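Abbfa_003403 (Acinetobacter baumannii, PDB 4ZXH) is a four-domain nonribosomal peptide synthetase that probably activates an amino acid, carries it on a phosphopantetheine arm, condenses it with an acyl partner and releases the product. Local coordinates at residues A38-S52 against D386-Q400. Sequence-based numbering, arbitrary orientation.
Sequences AYNMVVAFDVKVNQS and DLTLGSFPVRQQEGQ. With K (potassium ion), chain D; PNS (4'-phosphopantetheine), chain B.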
ATOM      1  N   ALA A  38      -7.008  -7.113 -18.644  1.00 23.51           N
ATOM      2  CA  ALA A  38      -7.273  -8.344 -17.932  1.00 27.65           C
ATOM      3  C   ALA A  38      -8.651  -8.933 -18.256  1.00 22.47           C
ATOM      4  O   ALA A  38      -8.906 -10.091 -17.930  1.00 25.02           O
ATOM      5  CB  ALA A  38      -7.126  -8.117 -16.430  1.00 24.56           C
ATOM      6  N   TYR A  39      -9.529  -8.153 -18.885  1.00 21.67           N
ATOM      7  CA  TYR A  39     -10.867  -8.647 -19.229  1.00 29.39           C
ATOM      8  C   TYR A  39     -11.113  -8.750 -20.754  1.00 21.09           C
ATOM      9  O   TYR A  39     -12.253  -8.773 -21.212  1.00 18.79           O
ATOM     10  CB  TYR A  39     -11.932  -7.761 -18.572  1.00 30.70           C
ATOM     11  CG  TYR A  39     -11.926  -7.904 -17.081  1.00 32.07           C
ATOM     12  CD1 TYR A  39     -12.546  -8.991 -16.467  1.00 28.74           C
ATOM     13  CD2 TYR A  39     -11.259  -6.982 -16.275  1.00 30.63           C
ATOM     14  CE1 TYR A  39     -12.517  -9.145 -15.087  1.00 21.20           C
ATOM     15  CE2 TYR A  39     -11.223  -7.131 -14.894  1.00 27.81           C
ATOM     16  CZ  TYR A  39     -11.854  -8.222 -14.308  1.00 26.61           C
ATOM     17  OH  TYR A  39     -11.840  -8.374 -12.938  1.00 34.02           O
ATOM     18  N   ASN A  40     -10.028  -8.814 -21.520  1.00 19.05           N
ATOM     19  CA  ASN A  40     -10.073  -9.105 -22.949  1.00 17.81           C
ATOM     20  C   ASN A  40     -10.185 -10.598 -23.222  1.00 31.43           C
ATOM     21  O   ASN A  40      -9.159 -11.263 -23.347  1.00 35.90           O
ATOM     22  CB  ASN A  40      -8.804  -8.600 -23.637  1.00 29.16           C
ATOM     23  CG  ASN A  40      -8.716  -7.099 -23.694  1.00 18.34           C
ATOM     24  OD1 ASN A  40      -9.379  -6.392 -22.949  1.00 39.95           O
ATOM     25  ND2 ASN A  40      -7.882  -6.604 -24.587  1.00 20.96           N
ATOM     26  N   MET A  41     -11.402 -11.135 -23.309  1.00 17.74           N
ATOM     27  CA  MET A  41     -11.557 -12.537 -23.677  1.00 28.27           C
ATOM     28  C   MET A  41     -11.053 -12.777 -25.116  1.00 37.80           C
ATOM     29  O   MET A  41     -11.300 -11.975 -26.042  1.00 36.25           O
ATOM     30  CB  MET A  41     -13.003 -12.981 -23.563  1.00 18.03           C
ATOM     31  CG  MET A  41     -13.772 -12.391 -22.408  1.00 39.53           C
ATOM     32  SD  MET A  41     -15.392 -13.108 -22.223  1.00 30.79           S
ATOM     33  CE  MET A  41     -14.922 -14.790 -21.875  1.00 81.26           C
ATOM     34  N   VAL A  42     -10.344 -13.881 -25.296  1.00 25.29           N
ATOM     35  CA  VAL A  42      -9.729 -14.187 -26.573  1.00 26.13           C
ATOM     36  C   VAL A  42      -9.878 -15.649 -26.905  1.00 27.95           C
ATOM     37  O   VAL A  42      -9.417 -16.509 -26.150  1.00 25.57           O
ATOM     38  CB  VAL A  42      -8.203 -13.866 -26.595  1.00 28.59           C
ATOM     39  CG1 VAL A  42      -7.600 -14.282 -27.948  1.00 19.15           C
ATOM     40  CG2 VAL A  42      -7.945 -12.411 -26.305  1.00 21.20           C
ATOM     41  N   VAL A  43     -10.515 -15.927 -28.035  1.00 29.03           N
ATOM     42  CA  VAL A  43     -10.485 -17.254 -28.620  1.00 25.54           C
ATOM     43  C   VAL A  43      -9.764 -17.130 -29.973  1.00 29.66           C
ATOM     44  O   VAL A  43     -10.061 -16.207 -30.749  1.00 25.33           O
ATOM     45  CB  VAL A  43     -11.915 -17.844 -28.778  1.00 26.56           C
ATOM     46  CG1 VAL A  43     -12.829 -16.886 -29.504  1.00 27.63           C
ATOM     47  CG2 VAL A  43     -11.874 -19.145 -29.516  1.00 31.97           C
ATOM     48  N   ALA A  44      -8.813 -18.030 -30.246  1.00 32.46           N
ATOM     49  CA  ALA A  44      -7.993 -17.940 -31.466  1.00 21.23           C
ATOM     50  C   ALA A  44      -7.852 -19.269 -32.214  1.00 34.23           C
ATOM     51  O   ALA A  44      -7.888 -20.358 -31.617  1.00 34.31           O
ATOM     52  CB  ALA A  44      -6.608 -17.406 -31.128  1.00 21.24           C
ATOM     53  N   PHE A  45      -7.654 -19.183 -33.528  1.00 27.94           N
ATOM     54  CA  PHE A  45      -7.624 -20.392 -34.334  1.00 27.50           C
ATOM     55  C   PHE A  45      -6.595 -20.333 -35.430  1.00 29.40           C
ATOM     56  O   PHE A  45      -6.307 -19.278 -35.989  1.00 27.95           O
ATOM     57  CB  PHE A  45      -8.997 -20.677 -34.955  1.00 23.95           C
ATOM     58  CG  PHE A  45     -10.090 -20.922 -33.948  1.00 25.99           C
ATOM     59  CD1 PHE A  45     -10.136 -22.106 -33.224  1.00 27.65           C
ATOM     60  CD2 PHE A  45     -11.077 -19.977 -33.734  1.00 32.42           C
ATOM     61  CE1 PHE A  45     -11.141 -22.346 -32.295  1.00 23.47           C
ATOM     62  CE2 PHE A  45     -12.092 -20.210 -32.808  1.00 42.94           C
ATOM     63  CZ  PHE A  45     -12.124 -21.403 -32.093  1.00 38.21           C
ATOM     64  N   ASP A  46      -6.020 -21.493 -35.706  1.00 30.43           N
ATOM     65  CA  ASP A  46      -5.266 -21.705 -36.916  1.00 35.90           C
ATOM     66  C   ASP A  46      -6.328 -21.929 -37.987  1.00 35.47           C
ATOM     67  O   ASP A  46      -7.227 -22.740 -37.782  1.00 33.40           O
ATOM     68  CB  ASP A  46      -4.328 -22.902 -36.752  1.00 40.68           C
ATOM     69  CG  ASP A  46      -3.318 -23.012 -37.865  1.00 49.86           C
ATOM     70  OD1 ASP A  46      -3.707 -22.832 -39.034  1.00 53.05           O
ATOM     71  OD2 ASP A  46      -2.126 -23.239 -37.561  1.00 58.07           O
ATOM     72  N   VAL A  47      -6.280 -21.183 -39.090  1.00 30.10           N
ATOM     73  CA  VAL A  47      -7.291 -21.352 -40.132  1.00 34.62           C
ATOM     74  C   VAL A  47      -6.661 -21.620 -41.490  1.00 37.61           C
ATOM     75  O   VAL A  47      -5.978 -20.760 -42.028  1.00 39.32           O
ATOM     76  CB  VAL A  47      -8.212 -20.126 -40.257  1.00 33.32           C
ATOM     77  CG1 VAL A  47      -9.298 -20.397 -41.300  1.00 34.86           C
ATOM     78  CG2 VAL A  47      -8.846 -19.799 -38.924  1.00 26.23           C
ATOM     79  N   LYS A  48      -6.887 -22.818 -42.031  1.00 42.01           N
ATOM     80  CA  LYS A  48      -6.415 -23.168 -43.371  1.00 39.15           C
ATOM     81  C   LYS A  48      -7.613 -23.193 -44.307  1.00 44.15           C
ATOM     82  O   LYS A  48      -8.645 -23.784 -43.979  1.00 52.93           O
ATOM     83  CB  LYS A  48      -5.694 -24.519 -43.371  1.00 33.38           C
ATOM     84  CG  LYS A  48      -4.325 -24.498 -42.729  1.00 33.30           C
ATOM     85  CD  LYS A  48      -3.691 -25.875 -42.695  1.00 34.54           C
ATOM     86  CE  LYS A  48      -2.352 -25.884 -41.958  1.00 40.69           C
ATOM     87  NZ  LYS A  48      -2.452 -25.366 -40.555  1.00 46.59           N
ATOM     88  N   VAL A  49      -7.492 -22.544 -45.461  1.00 33.85           N
ATOM     89  CA  VAL A  49      -8.650 -22.356 -46.328  1.00 34.49           C
ATOM     90  C   VAL A  49      -8.468 -22.996 -47.690  1.00 52.43           C
ATOM     91  O   VAL A  49      -7.354 -23.338 -48.096  1.00 61.67           O
ATOM     92  CB  VAL A  49      -8.989 -20.847 -46.522  1.00 40.68           C
ATOM     93  CG1 VAL A  49      -9.266 -20.164 -45.172  1.00 32.18           C
ATOM     94  CG2 VAL A  49      -7.881 -20.125 -47.252  1.00 34.78           C
ATOM     95  N   ASN A  50      -9.597 -23.192 -48.364  1.00 54.16           N
ATOM     96  CA  ASN A  50      -9.651 -23.591 -49.767  1.00 51.79           C
ATOM     97  C   ASN A  50     -10.167 -22.392 -50.572  1.00 51.86           C
ATOM     98  O   ASN A  50     -10.736 -21.464 -49.989  1.00 48.04           O
ATOM     99  CB  ASN A  50     -10.558 -24.811 -49.952  1.00 48.92           C
ATOM    100  CG  ASN A  50      -9.993 -26.076 -49.313  1.00 54.54           C
ATOM    101  OD1 ASN A  50      -8.777 -26.277 -49.283  1.00 61.90           O
ATOM    102  ND2 ASN A  50     -10.883 -26.955 -48.834  1.00 46.71           N
ATOM    103  N   GLN A  51      -9.991 -22.393 -51.891  1.00 56.13           N
ATOM    104  CA  GLN A  51     -10.390 -21.225 -52.680  1.00 63.17           C
ATOM    105  C   GLN A  51     -11.910 -21.013 -52.728  1.00 63.53           C
ATOM    106  O   GLN A  51     -12.376 -19.911 -53.051  1.00 62.92           O
ATOM    107  CB  GLN A  51      -9.840 -21.316 -54.108  1.00 78.13           C
ATOM    108  CG  GLN A  51      -9.381 -19.956 -54.680  1.00 94.94           C
ATOM    109  CD  GLN A  51      -8.245 -19.301 -53.871  1.00102.21           C
ATOM    110  OE1 GLN A  51      -8.318 -18.123 -53.499  1.00103.89           O
ATOM    111  NE2 GLN A  51      -7.187 -20.065 -53.615  1.00103.21           N
ATOM    112  N   SER A  52     -12.678 -22.051 -52.387  1.00 60.44           N
ATOM    113  CA  SER A  52     -14.136 -21.983 -52.495  1.00 52.81           C
ATOM    114  C   SER A  52     -14.774 -21.145 -51.374  1.00 51.64           C
ATOM    115  O   SER A  52     -15.990 -20.909 -51.377  1.00 48.59           O
ATOM    116  CB  SER A  52     -14.742 -23.398 -52.519  1.00 53.85           C
ATOM    117  OG  SER A  52     -14.421 -24.172 -51.366  1.00 54.33           O
ATOM    118  N   ASP A 386     -14.964 -25.568 -46.857  1.00 35.12           N
ATOM    119  CA  ASP A 386     -14.189 -24.408 -47.306  1.00 34.27           C
ATOM    120  C   ASP A 386     -12.944 -24.112 -46.470  1.00 37.06           C
ATOM    121  O   ASP A 386     -12.055 -23.420 -46.942  1.00 47.01           O
ATOM    122  CB  ASP A 386     -15.070 -23.154 -47.335  1.00 36.40           C
ATOM    123  CG  ASP A 386     -16.175 -23.227 -48.383  1.00 50.18           C
ATOM    124  OD1 ASP A 386     -15.984 -23.878 -49.442  1.00 52.36           O
ATOM    125  OD2 ASP A 386     -17.242 -22.622 -48.146  1.00 53.92           O
ATOM    126  N   LEU A 387     -12.884 -24.619 -45.237  1.00 39.74           N
ATOM    127  CA  LEU A 387     -11.768 -24.324 -44.338  1.00 39.17           C
ATOM    128  C   LEU A 387     -11.548 -25.348 -43.245  1.00 38.56           C
ATOM    129  O   LEU A 387     -12.305 -26.302 -43.100  1.00 41.32           O
ATOM    130  CB  LEU A 387     -11.940 -22.947 -43.687  1.00 37.72           C
ATOM    131  CG  LEU A 387     -13.270 -22.533 -43.049  1.00 46.53           C
ATOM    132  CD1 LEU A 387     -13.603 -23.369 -41.894  1.00 66.51           C
ATOM    133  CD2 LEU A 387     -13.103 -21.115 -42.530  1.00 34.11           C
ATOM    134  N   THR A 388     -10.518 -25.103 -42.447  1.00 31.45           N
ATOM    135  CA  THR A 388     -10.125 -26.022 -41.389  1.00 39.57           C
ATOM    136  C   THR A 388      -9.645 -25.240 -40.182  1.00 38.68           C
ATOM    137  O   THR A 388      -8.788 -24.362 -40.331  1.00 43.76           O
ATOM    138  CB  THR A 388      -9.007 -26.979 -41.871  1.00 32.66           C
ATOM    139  OG1 THR A 388      -9.501 -27.789 -42.954  1.00 50.95           O
ATOM    140  CG2 THR A 388      -8.516 -27.853 -40.736  1.00 32.92           C
ATOM    141  N   LEU A 389     -10.194 -25.539 -39.002  1.00 31.32           N
ATOM    142  CA  LEU A 389      -9.777 -24.869 -37.753  1.00 31.13           C
ATOM    143  C   LEU A 389      -8.827 -25.742 -36.947  1.00 31.94           C
ATOM    144  O   LEU A 389      -9.079 -26.930 -36.774  1.00 43.02           O
ATOM    145  CB  LEU A 389     -10.974 -24.508 -36.860  1.00 28.79           C
ATOM    146  CG  LEU A 389     -12.044 -23.476 -37.224  1.00 32.79           C
ATOM    147  CD1 LEU A 389     -12.843 -23.161 -35.987  1.00 33.82           C
ATOM    148  CD2 LEU A 389     -11.459 -22.206 -37.792  1.00 37.71           C
ATOM    149  N   GLY A 390      -7.747 -25.153 -36.443  1.00 31.31           N
ATOM    150  CA  GLY A 390      -6.809 -25.864 -35.590  1.00 29.31           C
ATOM    151  C   GLY A 390      -6.567 -25.048 -34.338  1.00 43.43           C
ATOM    152  O   GLY A 390      -7.036 -23.913 -34.256  1.00 44.05           O
ATOM    153  N   SER A 391      -5.856 -25.614 -33.364  1.00 44.26           N
ATOM    154  CA  SER A 391      -5.565 -24.902 -32.117  1.00 27.72           C
ATOM    155  C   SER A 391      -4.632 -23.746 -32.355  1.00 36.52           C
ATOM    156  O   SER A 391      -3.837 -23.791 -33.275  1.00 36.74           O
ATOM    157  CB  SER A 391      -4.937 -25.829 -31.073  1.00 28.50           C
ATOM    158  OG  SER A 391      -5.861 -26.791 -30.610  1.00 56.39           O
ATOM    159  N   PHE A 392      -4.750 -22.704 -31.528  1.00 43.96           N
ATOM    160  CA  PHE A 392      -3.710 -21.682 -31.414  1.00 38.54           C
ATOM    161  C   PHE A 392      -3.762 -21.061 -30.004  1.00 31.12           C
ATOM    162  O   PHE A 392      -4.508 -20.116 -29.759  1.00 29.22           O
ATOM    163  CB  PHE A 392      -3.859 -20.615 -32.499  1.00 25.07           C
ATOM    164  CG  PHE A 392      -2.690 -19.664 -32.576  1.00 26.77           C
ATOM    165  CD1 PHE A 392      -1.618 -19.931 -33.403  1.00 27.93           C
ATOM    166  CD2 PHE A 392      -2.662 -18.502 -31.807  1.00 31.41           C
ATOM    167  CE1 PHE A 392      -0.554 -19.067 -33.472  1.00 32.39           C
ATOM    168  CE2 PHE A 392      -1.597 -17.632 -31.859  1.00 26.50           C
ATOM    169  CZ  PHE A 392      -0.538 -17.909 -32.683  1.00 34.05           C
ATOM    170  N   PRO A 393      -2.970 -21.597 -29.062  1.00 34.23           N
ATOM    171  CA  PRO A 393      -3.064 -21.087 -27.687  1.00 24.63           C
ATOM    172  C   PRO A 393      -2.561 -19.663 -27.529  1.00 29.67           C
ATOM    173  O   PRO A 393      -1.562 -19.250 -28.111  1.00 32.70           O
ATOM    174  CB  PRO A 393      -2.188 -22.054 -26.894  1.00 25.58           C
ATOM    175  CG  PRO A 393      -2.107 -23.301 -27.766  1.00 33.73           C
ATOM    176  CD  PRO A 393      -2.105 -22.786 -29.161  1.00 26.37           C
ATOM    177  N   VAL A 394      -3.275 -18.909 -26.713  1.00 35.67           N
ATOM    178  CA  VAL A 394      -2.972 -17.518 -26.471  1.00 30.03           C
ATOM    179  C   VAL A 394      -3.149 -17.200 -24.982  1.00 30.73           C
ATOM    180  O   VAL A 394      -4.232 -17.401 -24.429  1.00 32.84           O
ATOM    181  CB  VAL A 394      -3.892 -16.599 -27.315  1.00 29.18           C
ATOM    182  CG1 VAL A 394      -3.820 -15.191 -26.816  1.00 43.62           C
ATOM    183  CG2 VAL A 394      -3.476 -16.626 -28.757  1.00 25.65           C
ATOM    184  N   ARG A 395      -2.097 -16.726 -24.323  1.00 29.94           N
ATOM    185  CA  ARG A 395      -2.277 -16.162 -22.993  1.00 34.00           C
ATOM    186  C   ARG A 395      -3.394 -15.099 -23.037  1.00 33.64           C
ATOM    187  O   ARG A 395      -3.403 -14.237 -23.911  1.00 35.86           O
ATOM    188  CB  ARG A 395      -0.979 -15.553 -22.480  1.00 29.43           C
ATOM    189  CG  ARG A 395       0.088 -16.566 -22.062  1.00 26.09           C
ATOM    190  CD  ARG A 395       1.452 -15.876 -21.823  1.00 40.27           C
ATOM    191  NE  ARG A 395       1.386 -14.783 -20.849  1.00 48.67           N
ATOM    192  CZ  ARG A 395       2.396 -13.969 -20.548  1.00 43.49           C
ATOM    193  NH1 ARG A 395       3.574 -14.099 -21.140  1.00 46.13           N
ATOM    194  NH2 ARG A 395       2.223 -13.017 -19.644  1.00 40.65           N
ATOM    195  N   GLN A 396      -4.357 -15.177 -22.127  1.00 28.71           N
ATOM    196  CA  GLN A 396      -5.447 -14.204 -22.138  1.00 20.91           C
ATOM    197  C   GLN A 396      -6.112 -14.048 -20.761  1.00 25.04           C
ATOM    198  O   GLN A 396      -5.950 -14.892 -19.873  1.00 28.20           O
ATOM    199  CB  GLN A 396      -6.485 -14.588 -23.204  1.00 27.96           C
ATOM    200  CG  GLN A 396      -7.084 -15.959 -23.055  1.00 20.51           C
ATOM    201  CD  GLN A 396      -8.416 -15.892 -22.350  1.00 26.20           C
ATOM    202  OE1 GLN A 396      -9.338 -15.194 -22.800  1.00 24.78           O
ATOM    203  NE2 GLN A 396      -8.517 -16.574 -21.207  1.00 28.01           N
ATOM    204  N   GLN A 397      -6.859 -12.959 -20.609  1.00 25.09           N
ATOM    205  CA  GLN A 397      -7.381 -12.503 -19.312  1.00 33.65           C
ATOM    206  C   GLN A 397      -6.368 -12.661 -18.166  1.00 32.32           C
ATOM    207  O   GLN A 397      -6.576 -13.437 -17.226  1.00 42.21           O
ATOM    208  CB  GLN A 397      -8.671 -13.237 -18.915  1.00 33.42           C
ATOM    209  CG  GLN A 397      -9.626 -13.607 -20.049  1.00 42.19           C
ATOM    210  CD  GLN A 397     -11.091 -13.748 -19.648  1.00 40.95           C
ATOM    211  OE1 GLN A 397     -11.452 -13.674 -18.485  1.00 38.36           O
ATOM    212  NE2 GLN A 397     -11.906 -14.104 -20.617  1.00 55.56           N
ATOM    213  N   GLU A 398      -5.275 -11.923 -18.228  1.00 21.40           N
ATOM    214  CA  GLU A 398      -4.300 -12.006 -17.152  1.00 20.63           C
ATOM    215  C   GLU A 398      -4.339 -10.770 -16.264  1.00 25.26           C
ATOM    216  O   GLU A 398      -4.463  -9.643 -16.754  1.00 33.42           O
ATOM    217  CB  GLU A 398      -2.900 -12.225 -17.721  1.00 19.82           C
ATOM    218  CG  GLU A 398      -2.778 -13.552 -18.412  1.00 26.09           C
ATOM    219  CD  GLU A 398      -1.457 -13.743 -19.121  1.00 35.11           C
ATOM    220  OE1 GLU A 398      -0.918 -12.746 -19.649  1.00 45.85           O
ATOM    221  OE2 GLU A 398      -0.981 -14.905 -19.191  1.00 25.74           O
ATOM    222  N   GLY A 399      -4.259 -10.994 -14.955  1.00 21.30           N
ATOM    223  CA  GLY A 399      -4.141  -9.917 -13.989  1.00 29.82           C
ATOM    224  C   GLY A 399      -5.444  -9.415 -13.397  1.00 30.23           C
ATOM    225  O   GLY A 399      -5.545  -8.255 -12.982  1.00 24.63           O
ATOM    226  N   GLN A 400      -6.451 -10.273 -13.354  1.00 19.05           N
ATOM    227  CA  GLN A 400      -7.706  -9.884 -12.739  1.00 18.96           C
ATOM    228  C   GLN A 400      -7.551  -9.842 -11.241  1.00 36.01           C
ATOM    229  O   GLN A 400      -8.014  -8.904 -10.591  1.00 40.70           O
ATOM    230  CB  GLN A 400      -8.822 -10.850 -13.118  1.00 19.20           C
ATOM    231  CG  GLN A 400      -9.265 -10.702 -14.548  1.00 29.68           C
ATOM    232  CD  GLN A 400     -10.214 -11.794 -14.944  1.00 34.07           C
ATOM    233  OE1 GLN A 400     -10.549 -12.655 -14.124  1.00 30.66           O
ATOM    234  NE2 GLN A 400     -10.672 -11.764 -16.206  1.00 24.57           N
TER
HETATM  235  K     K D1403      -6.326 -25.859 -27.855  1.00 46.94           K
HETATM  236  O23 PNS B1401     -15.156  -0.272  -4.934  1.00 28.78           O
HETATM  237  P24 PNS B1401     -16.524  -0.219  -5.561  1.00 28.70           P
HETATM  238  O25 PNS B1401     -17.707   0.060  -4.675  1.00 28.18           O
HETATM  239  O27 PNS B1401     -16.736  -1.672  -6.228  1.00 38.06           O
HETATM  240  C28 PNS B1401     -15.788  -2.188  -7.156  1.00 36.72           C
HETATM  241  C29 PNS B1401     -16.279  -3.532  -7.663  1.00 39.68           C
HETATM  242  C30 PNS B1401     -17.655  -3.266  -8.276  1.00 38.81           C
HETATM  243  C31 PNS B1401     -16.384  -4.507  -6.489  1.00 37.31           C
HETATM  244  C32 PNS B1401     -15.274  -4.092  -8.681  1.00 36.28           C
HETATM  245  O33 PNS B1401     -13.961  -3.920  -8.125  1.00 31.14           O
HETATM  246  C34 PNS B1401     -15.575  -5.545  -8.995  1.00 36.04           C
HETATM  247  O35 PNS B1401     -16.636  -5.899  -9.506  1.00 32.67           O
HETATM  248  N36 PNS B1401     -14.650  -6.453  -8.714  1.00 29.27           N
HETATM  249  C37 PNS B1401     -14.845  -7.870  -8.975  1.00 25.61           C
HETATM  250  C38 PNS B1401     -13.748  -8.316  -9.940  1.00 31.38           C
HETATM  251  C39 PNS B1401     -14.272  -9.403 -10.828  0.50 37.97           C
HETATM  252  O40 PNS B1401     -15.425  -9.378 -11.233  0.50 45.27           O
HETATM  253  N41 PNS B1401     -13.384 -10.346 -11.107  0.50 35.69           N
HETATM  254  C42 PNS B1401     -13.559 -11.519 -11.929  0.50 33.92           C
HETATM  255  C43 PNS B1401     -12.332 -12.331 -11.571  0.50 32.12           C
HETATM  256  S44 PNS B1401     -12.823 -13.533 -10.327  0.50 61.73           S
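Gln400 lays its side chain over one face of the Tyr39 ring, its CG 3.9 Å from the ring centroid in a CH-pi contact displaced toward the rim. The side chain is extended beyond CG, which carries the amide along the same face, nearly parallel to the ring (planes 13° apart). Its NE2 donates to Ala38 O at 3.0 Å, from a position tilted out of that carbonyl's plane, and more weakly to Gln397 OE1. Both residues also meet the phosphopantetheine: Tyr39 OH lies 3.1 Å from its N41, and Gln400 OE1 approaches C43 near the thiol end.

Farther along, Gln396 stands in for a missing strand partner. With its chain bent at CG (chi2 97°), OE1 turns back to accept the Val42 N-H at 3.0 Å, in the carbonyl plane and on a lone pair. The Val394 side chain crosses that of Val42 at about a right angle, CG1 against CG1, while Val394 CG2 and the Phe392 ring both reach Ala44 CB.

Ahead of Phe392 in sequence, strand 387-391 pairs antiparallel with strand 40-49; Asp46 with Gly390 and Lys48 with Thr388 are hydrogen-bonded pairs. On one face Leu389 splits its methyls: CD1 sits 4.0 Å from the Phe45 centroid, almost on the ring normal, whereas CD2 lies 3.7 Å from Val47 CG2, the two side chains pointing the same way. Leu389 also touches the bound phospholipid. Asp386 ends the pairing by accepting the Asn50 N-H on its backbone O.

Ser391 OG binds the potassium ion, whose site Glu371, Leu372, Leu374 and Ile376 complete. Strand 387-391 extends the sheet beside strand 40-49, whose other neighbour is strand 138-146; its return to the N-terminal lobe is consistent with the latch crossover of condensation domains, leading into the phosphopantetheine tunnel.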